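Local atomic coordinates of MccF (PDB entry 4IIY), a protein that probably acts as a serine carboxypeptidase-like hydrolase of the S66 family, giving its host self-immunity to the antibiotic microcin C7. Residues Q99-L104 with P127-D132. The protein carries 1 engineered substitution. Residues are numbered along the deposited sequence; the frame is centred on the assembly and turned at random.
Sequences QEFNEL and PFLDYD
The side-chain amide of N102 binds the backbone around L129 at two points, joining helix 94-105 to the loop that leads into helix 131-136 within the LD-carboxypeptidase N-terminal domain. Asparagine suits the place because one group offers both an acceptor and a donor. Its OD1 accepts the N-H of D130 at 2.9 Å, with the donor lying above the carbonyl plane. Its ND2 donates a hydrogen bond to F128 O at 3.1 Å, along a fairly straight path (N-H...O 160°) that stays close to the amide plane. Two bonds fix the rotation of the amide and tie down the two peptide groups flanking L129. With CG anti to the carbonyl carbon (chi1 -72°), the amide extends from the helix to meet this backbone.

Apolar packing adds to the polar pair. F101 CD1 lies 3.9 Å from L129 CD2, and both side chains also rest on I154 of helix 148-158, while the F101 ring meets F49 edge-to-face. The aromatic ring and the branched leucine, both buried, bring carbon surface together against helix 148-158.

D130 is the N-cap of helix 131-136: its OD1 accepts the N-H of A133, and OD2 is hydrogen-bonded to the hydroxyl of Y106. An aspartate can serve both partners. Its carboxylate plane stands 85° from the N102 amide, and its CB lies 3.6 Å from N102 OD1.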
loop_
_atom_site.group_PDB
_atom_site.type_symbol
_atom_site.label_atom_id
_atom_site.label_comp_id
_atom_site.label_asym_id
_atom_site.label_seq_id
_atom_site.Cartn_x
_atom_site.Cartn_y
_atom_site.Cartn_z
ATOM N N GLN B 99 -11.513 -21.180 -4.599
ATOM C CA GLN B 99 -12.023 -22.414 -5.199
ATOM C C GLN B 99 -11.743 -22.459 -6.699
ATOM O O GLN B 99 -11.368 -23.503 -7.240
ATOM C CB GLN B 99 -13.536 -22.522 -4.981
ATOM C CG GLN B 99 -13.990 -22.677 -3.535
ATOM C CD GLN B 99 -15.469 -22.338 -3.333
ATOM O OE1 GLN B 99 -16.250 -22.276 -4.289
ATOM N NE2 GLN B 99 -15.855 -22.115 -2.082
ATOM N N GLU B 100 -11.957 -21.339 -7.385
ATOM C CA GLU B 100 -11.732 -21.297 -8.826
ATOM C C GLU B 100 -10.295 -21.714 -9.143
ATOM O O GLU B 100 -10.040 -22.502 -10.053
ATOM C CB GLU B 100 -11.983 -19.896 -9.383
ATOM C CG GLU B 100 -11.811 -19.868 -10.908
ATOM C CD GLU B 100 -11.867 -18.491 -11.544
ATOM O OE1 GLU B 100 -11.289 -17.530 -10.985
ATOM O OE2 GLU B 100 -12.474 -18.388 -12.632
ATOM N N PHE B 101 -9.353 -21.164 -8.383
ATOM C CA PHE B 101 -7.942 -21.462 -8.590
ATOM C C PHE B 101 -7.635 -22.924 -8.250
ATOM O O PHE B 101 -6.980 -23.633 -9.018
ATOM C CB PHE B 101 -7.070 -20.519 -7.746
ATOM C CG PHE B 101 -5.594 -20.676 -7.986
ATOM C CD1 PHE B 101 -4.856 -21.631 -7.300
ATOM C CD2 PHE B 101 -4.938 -19.859 -8.901
ATOM C CE1 PHE B 101 -3.484 -21.775 -7.530
ATOM C CE2 PHE B 101 -3.574 -19.994 -9.134
ATOM C CZ PHE B 101 -2.850 -20.949 -8.445
ATOM N N ASN B 102 -8.114 -23.376 -7.094
ATOM C CA ASN B 102 -7.842 -24.743 -6.666
ATOM C C ASN B 102 -8.345 -25.764 -7.686
ATOM O O ASN B 102 -7.690 -26.778 -7.939
ATOM C CB ASN B 102 -8.449 -25.025 -5.287
ATOM C CG ASN B 102 -7.710 -24.318 -4.156
ATOM O OD1 ASN B 102 -6.539 -23.984 -4.276
ATOM N ND2 ASN B 102 -8.405 -24.093 -3.050
ATOM N N GLU B 103 -9.499 -25.487 -8.279
ATOM C CA GLU B 103 -10.085 -26.407 -9.252
ATOM C C GLU B 103 -9.200 -26.587 -10.482
ATOM O O GLU B 103 -9.166 -27.662 -11.081
ATOM C CB GLU B 103 -11.490 -25.958 -9.641
ATOM C CG GLU B 103 -12.509 -26.221 -8.549
ATOM C CD GLU B 103 -13.905 -25.771 -8.931
ATOM O OE1 GLU B 103 -14.066 -25.212 -10.035
ATOM O OE2 GLU B 103 -14.837 -25.972 -8.127
ATOM N N LEU B 104 -8.455 -25.554 -10.851
ATOM C CA LEU B 104 -7.508 -25.684 -11.947
ATOM C C LEU B 104 -6.312 -26.535 -11.530
ATOM O O LEU B 104 -5.818 -27.339 -12.322
ATOM C CB LEU B 104 -7.065 -24.310 -12.459
ATOM C CG LEU B 104 -8.187 -23.408 -12.980
ATOM C CD1 LEU B 104 -7.619 -22.057 -13.395
ATOM C CD2 LEU B 104 -8.945 -24.047 -14.136
ATOM N N PRO B 127 -5.000 -17.685 2.433
ATOM C CA PRO B 127 -5.263 -18.706 3.459
ATOM C C PRO B 127 -6.023 -19.930 2.940
ATOM O O PRO B 127 -6.090 -20.936 3.655
ATOM C CB PRO B 127 -6.121 -17.958 4.484
ATOM C CG PRO B 127 -5.825 -16.501 4.254
ATOM C CD PRO B 127 -5.628 -16.398 2.761
ATOM N N PHE B 128 -6.566 -19.859 1.730
ATOM C CA PHE B 128 -7.539 -20.838 1.242
ATOM C C PHE B 128 -7.047 -21.660 0.054
ATOM O O PHE B 128 -7.768 -22.533 -0.448
ATOM C CB PHE B 128 -8.848 -20.124 0.879
ATOM C CG PHE B 128 -9.403 -19.302 1.999
ATOM C CD1 PHE B 128 -9.991 -19.920 3.095
ATOM C CD2 PHE B 128 -9.303 -17.913 1.989
ATOM C CE1 PHE B 128 -10.492 -19.171 4.156
ATOM C CE2 PHE B 128 -9.801 -17.156 3.034
ATOM C CZ PHE B 128 -10.400 -17.784 4.121
ATOM N N LEU B 129 -5.829 -21.396 -0.410
ATOM C CA LEU B 129 -5.285 -22.169 -1.526
ATOM C C LEU B 129 -4.849 -23.544 -1.057
ATOM O O LEU B 129 -4.402 -23.715 0.080
ATOM C CB LEU B 129 -4.103 -21.463 -2.192
ATOM C CG LEU B 129 -4.383 -20.093 -2.792
ATOM C CD1 LEU B 129 -3.148 -19.625 -3.552
ATOM C CD2 LEU B 129 -5.592 -20.155 -3.715
ATOM N N ASP B 130 -4.952 -24.522 -1.947
ATOM C CA ASP B 130 -4.600 -25.892 -1.592
ATOM C C ASP B 130 -3.123 -26.125 -1.878
ATOM O O ASP B 130 -2.752 -26.648 -2.933
ATOM C CB ASP B 130 -5.478 -26.877 -2.366
ATOM C CG ASP B 130 -5.405 -28.289 -1.813
ATOM O OD1 ASP B 130 -4.400 -28.623 -1.151
ATOM O OD2 ASP B 130 -6.360 -29.062 -2.064
ATOM N N TYR B 131 -2.276 -25.714 -0.936
ATOM C CA TYR B 131 -0.830 -25.787 -1.133
ATOM C C TYR B 131 -0.350 -27.224 -1.303
ATOM O O TYR B 131 0.546 -27.485 -2.094
ATOM C CB TYR B 131 -0.078 -25.063 -0.007
ATOM C CG TYR B 131 -0.435 -23.601 -0.010
ATOM C CD1 TYR B 131 0.012 -22.773 -1.024
ATOM C CD2 TYR B 131 -1.270 -23.064 0.951
ATOM C CE1 TYR B 131 -0.336 -21.439 -1.070
ATOM C CE2 TYR B 131 -1.632 -21.725 0.912
ATOM C CZ TYR B 131 -1.164 -20.916 -0.103
ATOM O OH TYR B 131 -1.516 -19.582 -0.167
ATOM N N ASP B 132 -0.955 -28.155 -0.571
ATOM C CA ASP B 132 -0.568 -29.554 -0.711
ATOM C C ASP B 132 -0.828 -30.048 -2.130
ATOM O O ASP B 132 -0.020 -30.784 -2.694
ATOM C CB ASP B 132 -1.312 -30.430 0.299
ATOM C CG ASP B 132 -0.819 -30.235 1.718
ATOM O OD1 ASP B 132 0.326 -29.771 1.897
ATOM O OD2 ASP B 132 -1.579 -30.562 2.656
#